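PDB 3C2B: transcriptional regulator, TetR family from Agrobacterium tumefaciens, which probably binds DNA at cis-regulatory sites and controls transcription, as expected of a TetR-family regulator that assembles from two copies. Local coordinates for residues 65-70 / 129-134; 92-97 / 193-198; 99-104 / 171-176. All coordinates share one frame; numbering follows the deposited sequence.

Contact 1: residues 65-70 / 129-134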
ATOM      1  N   ALA A  65     -14.307 -18.508   0.642  1.00 82.22           N
ATOM      2  CA  ALA A  65     -15.471 -18.450   1.527  1.00 81.88           C
ATOM      3  C   ALA A  65     -15.137 -17.634   2.765  1.00 81.69           C
ATOM      4  O   ALA A  65     -15.987 -16.928   3.278  1.00 82.11           O
ATOM      5  CB  ALA A  65     -15.973 -19.855   1.898  1.00 81.79           C
HETATM    6  N   MSE A  66     -13.895 -17.739   3.226  1.00 80.99           N
HETATM    7  CA  MSE A  66     -13.352 -16.891   4.288  1.00 80.97           C
HETATM    8  C   MSE A  66     -13.407 -15.381   3.912  1.00 81.12           C
HETATM    9  O   MSE A  66     -13.835 -14.531   4.706  1.00 81.28           O
HETATM   10  CB  MSE A  66     -11.892 -17.295   4.580  1.00 80.53           C
HETATM   11  CG  MSE A  66     -11.675 -18.699   5.191  1.00 78.03           C
HETATM   12 SE   MSE A  66      -9.753 -19.128   5.461  0.60 80.74          SE
HETATM   13  CE  MSE A  66      -9.252 -17.670   6.668  1.00 74.95           C
ATOM     14  N   ILE A  67     -12.955 -15.065   2.703  1.00 81.40           N
ATOM     15  CA  ILE A  67     -13.035 -13.697   2.165  1.00 81.45           C
ATOM     16  C   ILE A  67     -14.502 -13.215   2.024  1.00 81.81           C
ATOM     17  O   ILE A  67     -14.815 -12.093   2.433  1.00 82.04           O
ATOM     18  CB  ILE A  67     -12.274 -13.551   0.816  1.00 81.35           C
ATOM     19  CG1 ILE A  67     -10.766 -13.743   1.038  1.00 81.82           C
ATOM     20  CG2 ILE A  67     -12.575 -12.193   0.141  1.00 79.48           C
ATOM     21  CD1 ILE A  67      -9.892 -13.698  -0.225  1.00 81.42           C
ATOM     22  N   THR A  68     -15.393 -14.047   1.465  1.00 81.62           N
ATOM     23  CA  THR A  68     -16.789 -13.618   1.270  1.00 81.26           C
ATOM     24  C   THR A  68     -17.639 -13.707   2.548  1.00 80.94           C
ATOM     25  O   THR A  68     -18.651 -13.012   2.655  1.00 81.91           O
ATOM     26  CB  THR A  68     -17.481 -14.325   0.089  1.00 81.45           C
ATOM     27  OG1 THR A  68     -17.720 -15.698   0.414  1.00 81.84           O
ATOM     28  CG2 THR A  68     -16.625 -14.229  -1.169  1.00 81.67           C
ATOM     29  N   PHE A  69     -17.241 -14.560   3.493  1.00 79.81           N
ATOM     30  CA  PHE A  69     -17.849 -14.613   4.839  1.00 78.94           C
ATOM     31  C   PHE A  69     -17.526 -13.320   5.587  1.00 78.06           C
ATOM     32  O   PHE A  69     -18.403 -12.737   6.214  1.00 77.45           O
ATOM     33  CB  PHE A  69     -17.315 -15.838   5.621  1.00 79.01           C
ATOM     34  CG  PHE A  69     -17.667 -15.859   7.101  1.00 79.40           C
ATOM     35  CD1 PHE A  69     -18.967 -16.145   7.530  1.00 78.11           C
ATOM     36  CD2 PHE A  69     -16.682 -15.638   8.071  1.00 78.46           C
ATOM     37  CE1 PHE A  69     -19.287 -16.178   8.905  1.00 78.06           C
ATOM     38  CE2 PHE A  69     -17.001 -15.679   9.451  1.00 77.81           C
ATOM     39  CZ  PHE A  69     -18.299 -15.953   9.865  1.00 77.30           C
ATOM     40  N   GLN A  70     -16.269 -12.871   5.510  1.00 77.00           N
ATOM     41  CA  GLN A  70     -15.888 -11.648   6.198  1.00 76.44           C
ATOM     42  C   GLN A  70     -16.545 -10.413   5.570  1.00 75.70           C
ATOM     43  O   GLN A  70     -17.170  -9.610   6.274  1.00 75.29           O
ATOM     44  CB  GLN A  70     -14.377 -11.499   6.263  1.00 76.13           C
ATOM     45  CG  GLN A  70     -13.912 -10.181   6.874  1.00 78.03           C
ATOM     46  CD  GLN A  70     -14.136 -10.075   8.390  1.00 78.71           C
ATOM     47  OE1 GLN A  70     -14.649 -10.991   9.038  1.00 78.79           O
ATOM     48  NE2 GLN A  70     -13.732  -8.939   8.956  1.00 80.31           N
ATOM     49  N   ASP A 129      -8.658 -11.001  -6.853  1.00 60.46           N
ATOM     50  CA  ASP A 129      -9.771 -10.328  -7.553  1.00 60.20           C
ATOM     51  C   ASP A 129     -10.960 -10.124  -6.630  1.00 59.18           C
ATOM     52  O   ASP A 129     -11.703  -9.157  -6.781  1.00 58.61           O
ATOM     53  CB  ASP A 129     -10.225 -11.089  -8.816  1.00 61.10           C
ATOM     54  CG  ASP A 129      -9.058 -11.570  -9.678  1.00 63.00           C
ATOM     55  OD1 ASP A 129      -8.268 -12.419  -9.191  1.00 66.16           O
ATOM     56  OD2 ASP A 129      -8.953 -11.124 -10.841  1.00 63.01           O
ATOM     57  N   LEU A 130     -11.122 -11.032  -5.668  1.00 57.94           N
ATOM     58  CA  LEU A 130     -12.213 -10.946  -4.712  1.00 57.06           C
ATOM     59  C   LEU A 130     -12.055  -9.735  -3.793  1.00 56.34           C
ATOM     60  O   LEU A 130     -13.026  -9.044  -3.491  1.00 56.34           O
ATOM     61  CB  LEU A 130     -12.317 -12.240  -3.903  1.00 57.17           C
ATOM     62  CG  LEU A 130     -13.695 -12.893  -3.954  1.00 57.21           C
ATOM     63  CD1 LEU A 130     -13.651 -14.308  -3.352  1.00 56.72           C
ATOM     64  CD2 LEU A 130     -14.712 -12.012  -3.244  1.00 56.58           C
ATOM     65  N   LEU A 131     -10.834  -9.463  -3.352  1.00 55.77           N
ATOM     66  CA  LEU A 131     -10.591  -8.258  -2.550  1.00 54.99           C
ATOM     67  C   LEU A 131     -10.589  -7.037  -3.460  1.00 54.95           C
ATOM     68  O   LEU A 131     -11.123  -5.982  -3.104  1.00 54.69           O
ATOM     69  CB  LEU A 131      -9.273  -8.347  -1.775  1.00 55.11           C
ATOM     70  CG  LEU A 131      -9.149  -9.202  -0.504  1.00 54.49           C
ATOM     71  CD1 LEU A 131     -10.321  -9.025   0.451  1.00 54.65           C
ATOM     72  CD2 LEU A 131      -9.013 -10.636  -0.900  1.00 55.76           C
ATOM     73  N   LEU A 132     -10.005  -7.204  -4.647  1.00 54.14           N
ATOM     74  CA  LEU A 132      -9.949  -6.145  -5.640  1.00 54.25           C
ATOM     75  C   LEU A 132     -11.377  -5.705  -6.080  1.00 54.36           C
ATOM     76  O   LEU A 132     -11.674  -4.502  -6.174  1.00 53.88           O
ATOM     77  CB  LEU A 132      -9.131  -6.640  -6.852  1.00 54.42           C
ATOM     78  CG  LEU A 132      -7.893  -5.907  -7.385  1.00 53.66           C
ATOM     79  CD1 LEU A 132      -7.150  -5.181  -6.281  1.00 49.62           C
ATOM     80  CD2 LEU A 132      -6.983  -6.899  -8.132  1.00 53.21           C
ATOM     81  N   GLU A 133     -12.250  -6.683  -6.338  1.00 53.94           N
ATOM     82  CA  GLU A 133     -13.557  -6.393  -6.911  1.00 53.55           C
ATOM     83  C   GLU A 133     -14.616  -6.100  -5.862  1.00 52.67           C
ATOM     84  O   GLU A 133     -15.527  -5.333  -6.146  1.00 53.19           O
ATOM     85  CB  GLU A 133     -14.054  -7.537  -7.817  1.00 53.72           C
ATOM     86  CG  GLU A 133     -13.255  -7.799  -9.098  1.00 53.99           C
ATOM     87  CD  GLU A 133     -13.517  -9.198  -9.671  1.00 54.13           C
ATOM     88  OE1 GLU A 133     -13.735  -9.320 -10.895  1.00 52.79           O
ATOM     89  OE2 GLU A 133     -13.508 -10.186  -8.891  1.00 56.87           O
ATOM     90  N   ARG A 134     -14.516  -6.700  -4.670  1.00 51.83           N
ATOM     91  CA  ARG A 134     -15.624  -6.705  -3.711  0.50 50.98           C
ATOM     92  C   ARG A 134     -15.220  -6.202  -2.338  1.00 51.10           C
ATOM     93  O   ARG A 134     -16.079  -5.812  -1.532  1.00 50.95           O
ATOM     94  CB  ARG A 134     -16.210  -8.123  -3.595  0.50 51.01           C
ATOM     95  CG  ARG A 134     -16.177  -8.942  -4.903  0.50 49.50           C
ATOM     96  CD  ARG A 134     -17.126 -10.166  -4.827  0.50 47.59           C
ATOM     97  NE  ARG A 134     -16.822 -11.118  -5.898  0.50 43.73           N
ATOM     98  CZ  ARG A 134     -17.192 -12.401  -5.902  0.50 42.78           C
ATOM     99  NH1 ARG A 134     -17.880 -12.916  -4.887  0.50 41.93           N
ATOM    100  NH2 ARG A 134     -16.865 -13.176  -6.926  0.50 41.09           N
TER
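Ile67 and Thr68 meet Leu130 and Leu131 in an apolar helix-to-helix contact that joins the DNA-binding part of a TetR-type fold to its C-terminal helical part. Residues 65-70 lie on helix 59-71, the helix that follows the predicted helix-turn-helix (37-56); residues 129-134 lie on helix 127-134. The two run nearly parallel, their segment axes at 23° but 10.5 Å apart, so side chains rather than backbones span the gap, and only 223 Å² is buried. Ile67 is the central piece. Its CG1 stands anti to the carbonyl carbon (chi1 -66°) and the chain is extended beyond it, which carries CD1 onto Leu131 CD2; their separation of 3.3 Å is unusually short for two methyl groups, and its exact value is doubtful. The other branch, CG2, sits between the two leucines, 3.9 Å from Leu131 CD1 and 4.0 Å from Leu130 CD2. Leu131 lies across Ile67 at about a right angle. Thr68 turns its methyl, not its hydroxyl, to the partner: CG2 touches both branch ends of Leu130, at 3.6 Å to CD2 and 3.7 Å to CD1, while OG1 makes a weak hydrogen bond back to Ala64 O within its own helix. At the exposed margin Arg134 brings NH1 to 4.1 Å from Thr68 CG2, and Leu130 CD2 lies above the rim of one guanidinium face. Beyond the two segments, Gln71 NE2 donates to Leu130 O, and Leu131 also packs on Asn113 and Ala116 of helix 107-120. No hydrogen bond links the segments themselves, so the domain junction here rests on methyl packing, with the Gln71 bond supplying a directional tie beside it.

Contact 2: residues 92-97 / 193-198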
ATOM      1  N   HIS A  92     -18.187  15.179   7.374  1.00 40.75           N
ATOM      2  CA  HIS A  92     -18.361  13.863   6.734  1.00 40.18           C
ATOM      3  C   HIS A  92     -17.064  13.329   6.126  1.00 39.16           C
ATOM      4  O   HIS A  92     -16.776  12.118   6.163  1.00 39.18           O
ATOM      5  CB  HIS A  92     -19.402  13.943   5.625  1.00 39.41           C
ATOM      6  CG  HIS A  92     -20.816  13.983   6.122  1.00 41.04           C
ATOM      7  ND1 HIS A  92     -21.264  13.186   7.148  1.00 41.62           N
ATOM      8  CD2 HIS A  92     -21.898  14.680   5.691  1.00 43.35           C
ATOM      9  CE1 HIS A  92     -22.558  13.400   7.343  1.00 43.12           C
ATOM     10  NE2 HIS A  92     -22.970  14.294   6.463  1.00 42.67           N
ATOM     11  N   LEU A  93     -16.301  14.216   5.522  1.00 39.11           N
ATOM     12  CA  LEU A  93     -15.041  13.788   4.903  1.00 38.27           C
ATOM     13  C   LEU A  93     -14.019  13.402   5.945  1.00 39.27           C
ATOM     14  O   LEU A  93     -13.298  12.451   5.738  1.00 37.99           O
ATOM     15  CB  LEU A  93     -14.488  14.836   3.987  1.00 37.33           C
ATOM     16  CG  LEU A  93     -15.248  15.108   2.678  1.00 38.20           C
ATOM     17  CD1 LEU A  93     -14.676  16.369   2.044  1.00 37.50           C
ATOM     18  CD2 LEU A  93     -15.189  13.910   1.681  1.00 34.33           C
ATOM     19  N   GLU A  94     -13.957  14.104   7.081  1.00 40.55           N
ATOM     20  CA  GLU A  94     -13.062  13.659   8.143  1.00 42.44           C
ATOM     21  C   GLU A  94     -13.483  12.296   8.716  1.00 41.50           C
ATOM     22  O   GLU A  94     -12.633  11.453   8.973  1.00 41.96           O
ATOM     23  CB  GLU A  94     -12.980  14.679   9.281  1.00 42.30           C
ATOM     24  CG  GLU A  94     -12.301  15.995   8.868  1.00 48.14           C
ATOM     25  CD  GLU A  94     -12.047  16.927  10.061  1.00 47.87           C
ATOM     26  OE1 GLU A  94     -11.706  16.448  11.169  1.00 53.77           O
ATOM     27  OE2 GLU A  94     -12.189  18.146   9.883  1.00 54.96           O
ATOM     28  N   VAL A  95     -14.787  12.117   8.972  1.00 40.23           N
ATOM     29  CA  VAL A  95     -15.276  10.856   9.527  1.00 40.12           C
ATOM     30  C   VAL A  95     -14.967   9.708   8.545  1.00 39.65           C
ATOM     31  O   VAL A  95     -14.478   8.656   8.938  1.00 37.75           O
ATOM     32  CB  VAL A  95     -16.771  10.931   9.940  1.00 39.40           C
ATOM     33  CG1 VAL A  95     -17.308   9.539  10.357  1.00 37.71           C
ATOM     34  CG2 VAL A  95     -16.982  11.978  11.068  1.00 38.00           C
ATOM     35  N   PHE A  96     -15.215   9.963   7.261  1.00 39.54           N
ATOM     36  CA  PHE A  96     -14.832   9.016   6.259  1.00 39.17           C
ATOM     37  C   PHE A  96     -13.319   8.619   6.360  1.00 38.83           C
ATOM     38  O   PHE A  96     -12.960   7.431   6.436  1.00 37.16           O
ATOM     39  CB  PHE A  96     -15.131   9.545   4.855  1.00 39.21           C
ATOM     40  CG  PHE A  96     -14.610   8.641   3.818  1.00 39.02           C
ATOM     41  CD1 PHE A  96     -15.363   7.517   3.428  1.00 37.15           C
ATOM     42  CD2 PHE A  96     -13.319   8.833   3.292  1.00 38.71           C
ATOM     43  CE1 PHE A  96     -14.863   6.601   2.497  1.00 37.09           C
ATOM     44  CE2 PHE A  96     -12.791   7.898   2.348  1.00 38.05           C
ATOM     45  CZ  PHE A  96     -13.575   6.771   1.967  1.00 36.42           C
ATOM     46  N   ALA A  97     -12.439   9.616   6.334  1.00 38.67           N
ATOM     47  CA  ALA A  97     -10.986   9.328   6.309  1.00 37.77           C
ATOM     48  C   ALA A  97     -10.566   8.454   7.493  1.00 37.43           C
ATOM     49  O   ALA A  97      -9.805   7.503   7.327  1.00 37.83           O
ATOM     50  CB  ALA A  97     -10.203  10.630   6.266  1.00 38.45           C
ATOM     51  N   ARG A 193      -4.602  12.539  11.293  1.00 41.90           N
ATOM     52  CA  ARG A 193      -4.364  12.211   9.899  1.00 42.21           C
ATOM     53  C   ARG A 193      -5.559  12.538   9.018  1.00 42.31           C
ATOM     54  O   ARG A 193      -5.401  13.080   7.924  1.00 42.30           O
ATOM     55  CB  ARG A 193      -3.937  10.735   9.746  1.00 42.03           C
ATOM     56  CG  ARG A 193      -3.785  10.279   8.275  1.00 43.85           C
ATOM     57  CD  ARG A 193      -2.928  11.308   7.450  1.00 43.41           C
ATOM     58  NE  ARG A 193      -1.627  11.490   8.100  1.00 43.94           N
ATOM     59  CZ  ARG A 193      -0.807  12.527   7.923  1.00 45.87           C
ATOM     60  NH1 ARG A 193       0.349  12.566   8.576  1.00 42.10           N
ATOM     61  NH2 ARG A 193      -1.135  13.533   7.108  1.00 47.36           N
ATOM     62  N   ALA A 194      -6.768  12.199   9.489  1.00 43.03           N
ATOM     63  CA  ALA A 194      -7.993  12.523   8.742  1.00 43.22           C
ATOM     64  C   ALA A 194      -8.248  14.027   8.502  1.00 43.30           C
ATOM     65  O   ALA A 194      -8.635  14.413   7.390  1.00 42.65           O
ATOM     66  CB  ALA A 194      -9.224  11.881   9.416  1.00 42.77           C
ATOM     67  N   LYS A 195      -8.085  14.837   9.558  1.00 43.27           N
ATOM     68  CA  LYS A 195      -8.110  16.296   9.485  1.00 44.48           C
ATOM     69  C   LYS A 195      -7.120  16.835   8.439  1.00 43.27           C
ATOM     70  O   LYS A 195      -7.480  17.651   7.597  1.00 43.45           O
ATOM     71  CB  LYS A 195      -7.770  16.912  10.849  1.00 44.91           C
ATOM     72  CG  LYS A 195      -8.030  18.431  10.912  1.00 47.81           C
ATOM     73  CD  LYS A 195      -7.973  19.018  12.328  1.00 48.48           C
ATOM     74  CE  LYS A 195      -9.371  18.981  12.992  1.00 57.27           C
ATOM     75  NZ  LYS A 195     -10.020  17.598  12.964  1.00 60.89           N
ATOM     76  N   LYS A 196      -5.881  16.369   8.493  1.00 42.29           N
ATOM     77  CA  LYS A 196      -4.833  16.791   7.541  1.00 41.40           C
ATOM     78  C   LYS A 196      -5.188  16.425   6.107  1.00 40.47           C
ATOM     79  O   LYS A 196      -5.046  17.243   5.192  1.00 38.83           O
ATOM     80  CB  LYS A 196      -3.494  16.160   7.921  1.00 41.36           C
ATOM     81  CG  LYS A 196      -2.930  16.741   9.212  1.00 43.42           C
ATOM     82  CD  LYS A 196      -1.595  16.074   9.654  1.00 43.89           C
ATOM     83  CE  LYS A 196      -1.049  16.788  10.885  1.00 48.96           C
ATOM     84  NZ  LYS A 196      -0.169  15.890  11.682  1.00 54.21           N
ATOM     85  N   ALA A 197      -5.685  15.200   5.908  1.00 39.48           N
ATOM     86  CA  ALA A 197      -6.059  14.742   4.560  1.00 39.36           C
ATOM     87  C   ALA A 197      -7.284  15.544   3.960  1.00 39.68           C
ATOM     88  O   ALA A 197      -7.351  15.806   2.747  1.00 38.89           O
ATOM     89  CB  ALA A 197      -6.338  13.267   4.617  1.00 38.42           C
ATOM     90  N   VAL A 198      -8.211  15.937   4.832  1.00 39.78           N
ATOM     91  CA  VAL A 198      -9.360  16.751   4.462  1.00 40.27           C
ATOM     92  C   VAL A 198      -8.946  18.164   4.094  1.00 41.11           C
ATOM     93  O   VAL A 198      -9.438  18.665   3.069  1.00 42.01           O
ATOM     94  CB  VAL A 198     -10.508  16.695   5.512  1.00 40.69           C
ATOM     95  CG1 VAL A 198     -11.665  17.659   5.149  1.00 39.98           C
ATOM     96  CG2 VAL A 198     -11.068  15.289   5.548  1.00 38.41           C
TER
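Glu94 OE1 receives a hydrogen bond from Lys195 NZ at 2.7 Å, a salt bridge on the margin of an otherwise apolar helix packing. The ammonium comes to the syn side of OE1, lifted 27° out of the carboxylate plane, while OE2 stays at 3.8 Å from NZ; the grip is therefore one-sided rather than forked. Lys195 reaches it by folding back: CB starts out pointing away from the partner helix, and bends at chi3 (-90°) and chi4 return NZ to the carboxylate. Glu94 meets it with a chain extended beyond CG. The same CG serves a second purpose, since Val198 CG2 rests on it at 3.6 Å, crossing the glutamate at about a right angle. That methyl is wedged against the partner backbone as well, 3.5 Å from Leu93 C, and also touches Leu93 CB. At the other end of the contact Ala97 CB and Ala194 CB meet at 3.5 Å, and the Ala194 methyl also presses on Glu94 O. With no side chain larger than a methyl on Ala97 or Ala194, these two residues hold the nearest CA atoms across the contact, 5.0 Å apart. The segment axes approach to 8.3 Å, at 129° between directions.

Further out, helix 161-173 packs against both helices, with Phe168 reaching Leu93, whose side chain also packs on Leu146 of helix 137-152. Arg193 turns the other way, to a salt bridge with Glu163 of the second subunit. The two alanines thus allow the close approach of helices 86-104 and 190-205 within the C-terminal domain, and the ion pair, formed by exposed Lys195 and partly exposed Glu94, would add a charge-dependent clasp along the outer margin of a largely buried apolar interface.

Contact 3: residues 99-104 / 171-176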
ATOM      1  N   ASP A  99     -12.627   6.474   9.415  1.00 37.08           N
ATOM      2  CA  ASP A  99     -13.217   5.161   9.101  1.00 37.67           C
ATOM      3  C   ASP A  99     -12.351   4.340   8.102  1.00 37.29           C
ATOM      4  O   ASP A  99     -12.130   3.164   8.301  1.00 38.29           O
ATOM      5  CB  ASP A  99     -14.609   5.335   8.497  1.00 37.07           C
ATOM      6  CG  ASP A  99     -15.629   5.843   9.484  1.00 39.96           C
ATOM      7  OD1 ASP A  99     -15.368   5.867  10.709  1.00 41.02           O
ATOM      8  OD2 ASP A  99     -16.738   6.203   9.027  1.00 41.24           O
ATOM      9  N   LEU A 100     -11.888   4.951   7.034  1.00 38.01           N
ATOM     10  CA  LEU A 100     -10.981   4.257   6.072  1.00 38.97           C
ATOM     11  C   LEU A 100      -9.717   3.674   6.759  1.00 39.97           C
ATOM     12  O   LEU A 100      -9.409   2.479   6.634  1.00 40.06           O
ATOM     13  CB  LEU A 100     -10.590   5.174   4.901  1.00 37.81           C
ATOM     14  CG  LEU A 100      -9.577   4.554   3.873  1.00 38.84           C
ATOM     15  CD1 LEU A 100     -10.068   3.188   3.310  1.00 37.60           C
ATOM     16  CD2 LEU A 100      -9.312   5.531   2.686  1.00 38.20           C
ATOM     17  N   LEU A 101      -9.022   4.527   7.506  1.00 40.11           N
ATOM     18  CA  LEU A 101      -7.810   4.140   8.200  1.00 40.53           C
ATOM     19  C   LEU A 101      -8.079   2.956   9.146  1.00 40.76           C
ATOM     20  O   LEU A 101      -7.348   1.963   9.171  1.00 40.38           O
ATOM     21  CB  LEU A 101      -7.274   5.357   8.950  1.00 38.71           C
ATOM     22  CG  LEU A 101      -6.631   6.368   7.999  1.00 40.28           C
ATOM     23  CD1 LEU A 101      -6.521   7.755   8.686  1.00 38.91           C
ATOM     24  CD2 LEU A 101      -5.271   5.853   7.349  1.00 39.92           C
ATOM     25  N   ASP A 102      -9.164   3.098   9.898  1.00 40.57           N
ATOM     26  CA  ASP A 102      -9.616   2.113  10.835  1.00 41.71           C
ATOM     27  C   ASP A 102      -9.973   0.807  10.138  1.00 40.82           C
ATOM     28  O   ASP A 102      -9.631  -0.241  10.612  1.00 41.25           O
ATOM     29  CB  ASP A 102     -10.824   2.702  11.537  1.00 42.62           C
ATOM     30  CG  ASP A 102     -10.906   2.301  12.927  1.00 47.28           C
ATOM     31  OD1 ASP A 102     -10.027   2.708  13.720  1.00 56.77           O
ATOM     32  OD2 ASP A 102     -11.853   1.591  13.229  1.00 46.42           O
ATOM     33  N   VAL A 103     -10.682   0.851   9.025  1.00 41.59           N
ATOM     34  CA  VAL A 103     -10.968  -0.382   8.243  1.00 41.75           C
ATOM     35  C   VAL A 103      -9.612  -1.003   7.773  1.00 41.24           C
ATOM     36  O   VAL A 103      -9.375  -2.203   7.915  1.00 41.64           O
ATOM     37  CB  VAL A 103     -11.880  -0.073   7.019  1.00 41.77           C
ATOM     38  CG1 VAL A 103     -11.717  -1.109   5.903  1.00 45.08           C
ATOM     39  CG2 VAL A 103     -13.387   0.056   7.411  1.00 44.96           C
ATOM     40  N   LEU A 104      -8.712  -0.210   7.208  1.00 40.64           N
ATOM     41  CA  LEU A 104      -7.432  -0.821   6.750  1.00 41.31           C
ATOM     42  C   LEU A 104      -6.606  -1.464   7.856  1.00 42.28           C
ATOM     43  O   LEU A 104      -5.970  -2.511   7.643  1.00 43.10           O
ATOM     44  CB  LEU A 104      -6.583   0.189   5.997  1.00 40.32           C
ATOM     45  CG  LEU A 104      -7.325   0.771   4.767  1.00 39.65           C
ATOM     46  CD1 LEU A 104      -6.534   1.954   4.110  1.00 33.61           C
ATOM     47  CD2 LEU A 104      -7.715  -0.371   3.735  1.00 36.24           C
ATOM     48  N   LEU A 171      -3.895  10.626  -0.174  1.00 33.85           N
ATOM     49  CA  LEU A 171      -3.672  11.604   0.911  1.00 33.86           C
ATOM     50  C   LEU A 171      -3.993  11.067   2.311  1.00 34.01           C
ATOM     51  O   LEU A 171      -3.275  11.362   3.270  1.00 36.06           O
ATOM     52  CB  LEU A 171      -4.425  12.921   0.677  1.00 31.16           C
ATOM     53  CG  LEU A 171      -3.978  13.779  -0.536  1.00 32.62           C
ATOM     54  CD1 LEU A 171      -5.003  14.906  -0.802  1.00 31.20           C
ATOM     55  CD2 LEU A 171      -2.562  14.428  -0.332  1.00 32.54           C
ATOM     56  N   ILE A 172      -5.090  10.338   2.457  1.00 33.12           N
ATOM     57  CA  ILE A 172      -5.404   9.737   3.749  1.00 32.11           C
ATOM     58  C   ILE A 172      -4.370   8.652   4.147  1.00 32.67           C
ATOM     59  O   ILE A 172      -3.825   8.684   5.250  1.00 33.75           O
ATOM     60  CB  ILE A 172      -6.825   9.128   3.718  1.00 31.84           C
ATOM     61  CG1 ILE A 172      -7.874  10.227   3.401  1.00 31.74           C
ATOM     62  CG2 ILE A 172      -7.115   8.380   5.025  1.00 29.50           C
ATOM     63  CD1 ILE A 172      -9.194   9.613   2.911  1.00 26.98           C
ATOM     64  N   VAL A 173      -4.094   7.729   3.223  1.00 31.93           N
ATOM     65  CA  VAL A 173      -3.452   6.453   3.514  1.00 33.65           C
ATOM     66  C   VAL A 173      -1.917   6.498   3.202  1.00 34.26           C
ATOM     67  O   VAL A 173      -1.137   5.818   3.853  1.00 34.24           O
ATOM     68  CB  VAL A 173      -4.115   5.310   2.676  1.00 33.85           C
ATOM     69  CG1 VAL A 173      -3.401   3.935   2.903  1.00 33.96           C
ATOM     70  CG2 VAL A 173      -5.585   5.147   3.061  1.00 33.08           C
ATOM     71  N   SER A 174      -1.515   7.293   2.205  1.00 33.80           N
ATOM     72  CA  SER A 174      -0.149   7.173   1.636  1.00 34.84           C
ATOM     73  C   SER A 174       0.337   5.712   1.615  1.00 35.33           C
ATOM     74  O   SER A 174      -0.371   4.834   1.121  1.00 36.08           O
ATOM     75  CB  SER A 174       0.793   8.115   2.393  1.00 34.30           C
ATOM     76  OG  SER A 174       2.087   8.073   1.871  1.00 35.96           O
ATOM     77  N   ASP A 175       1.497   5.402   2.181  1.00 35.58           N
ATOM     78  CA  ASP A 175       1.959   3.998   2.162  1.00 36.29           C
ATOM     79  C   ASP A 175       1.547   3.222   3.430  1.00 35.51           C
ATOM     80  O   ASP A 175       2.053   2.159   3.682  1.00 35.40           O
ATOM     81  CB  ASP A 175       3.489   3.926   1.962  1.00 36.69           C
ATOM     82  CG  ASP A 175       4.233   4.600   3.099  1.00 42.74           C
ATOM     83  OD1 ASP A 175       3.649   5.461   3.810  1.00 46.05           O
ATOM     84  OD2 ASP A 175       5.399   4.287   3.283  1.00 47.27           O
ATOM     85  N   LEU A 176       0.620   3.749   4.232  1.00 34.57           N
ATOM     86  CA  LEU A 176       0.384   3.125   5.513  1.00 34.22           C
ATOM     87  C   LEU A 176      -0.206   1.722   5.419  1.00 35.77           C
ATOM     88  O   LEU A 176       0.027   0.900   6.297  1.00 36.17           O
ATOM     89  CB  LEU A 176      -0.511   4.026   6.369  1.00 34.05           C
ATOM     90  CG  LEU A 176      -0.813   3.457   7.744  1.00 34.42           C
ATOM     91  CD1 LEU A 176       0.446   3.468   8.670  1.00 31.36           C
ATOM     92  CD2 LEU A 176      -1.967   4.205   8.352  1.00 34.43           C
TER
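Leu104 and Val173 meet tip to tip at the tight side of this contact, Leu104 CD1 lying 3.5 Å from Val173 CG2, closer than methyl groups usually sit. Val173 CG2 is also touched by Leu100 CD2, at 3.8 Å, so one valine methyl touches two leucines a helical turn apart on helix 86-104. A second close patch forms where Leu101 CG lies against Ile172 CG2 at 3.6 Å, the two side chains slanting past each other. Ile172 holds its two branches to different leucines: CG2, anti to its backbone N, faces Leu101, and CD1 approaches Leu100 CD2 at a looser 4.1 Å.

The packing thins beyond Val173, in the turn. Ser174 leaves the helix with positive phi (35°), and a type II' turn from Val173 to Leu176 leads into the next helix, closed by Leu176 N to Val173 O. Across this turn one side chain returns to the contact: partly exposed Leu176 sets CD2 at 3.8 Å from Leu101 CD2, crossing it at about a right angle. The far side of the turn faces the second subunit, whose Arg166 donates to the carbonyl oxygens of Leu171 and Ile172 and accepts, through its backbone O, a hydrogen bond with Ser174 OG.

Between the segments there is no hydrogen bond at all. The chemistry is therefore divided: aliphatic branches join helix 86-104 to the helix end, while Leu171 O, Ile172 O and Ser174 OG bond to Arg166 of the second subunit, which ties the C-terminal core directly to subunit association.

Contacts 2 and 3 are neighbouring parts of one core, their centres 10 Å apart, and both use helix 86-104. Ile172 bridges them: its CD1 lies 3.6 Å from Ala97 CB, and its CG1 is the same distance from Ala197 CB. Arg193 CG adds a touch on Leu101 CD1 at 3.7 Å. In sequence, contact 3 is nested inside the loop that contact 2 closes. Contact 1 stands apart, about 19 Å from contact 3 and 26 Å from contact 2 between centres, on the opposite side of the chain's centre from contact 2. It involves helix 59-71, next to the predicted DNA-binding motif. Contacts 2 and 3 have polar bonds to the second subunit; at contact 1, Leu132 packs on its Arg179.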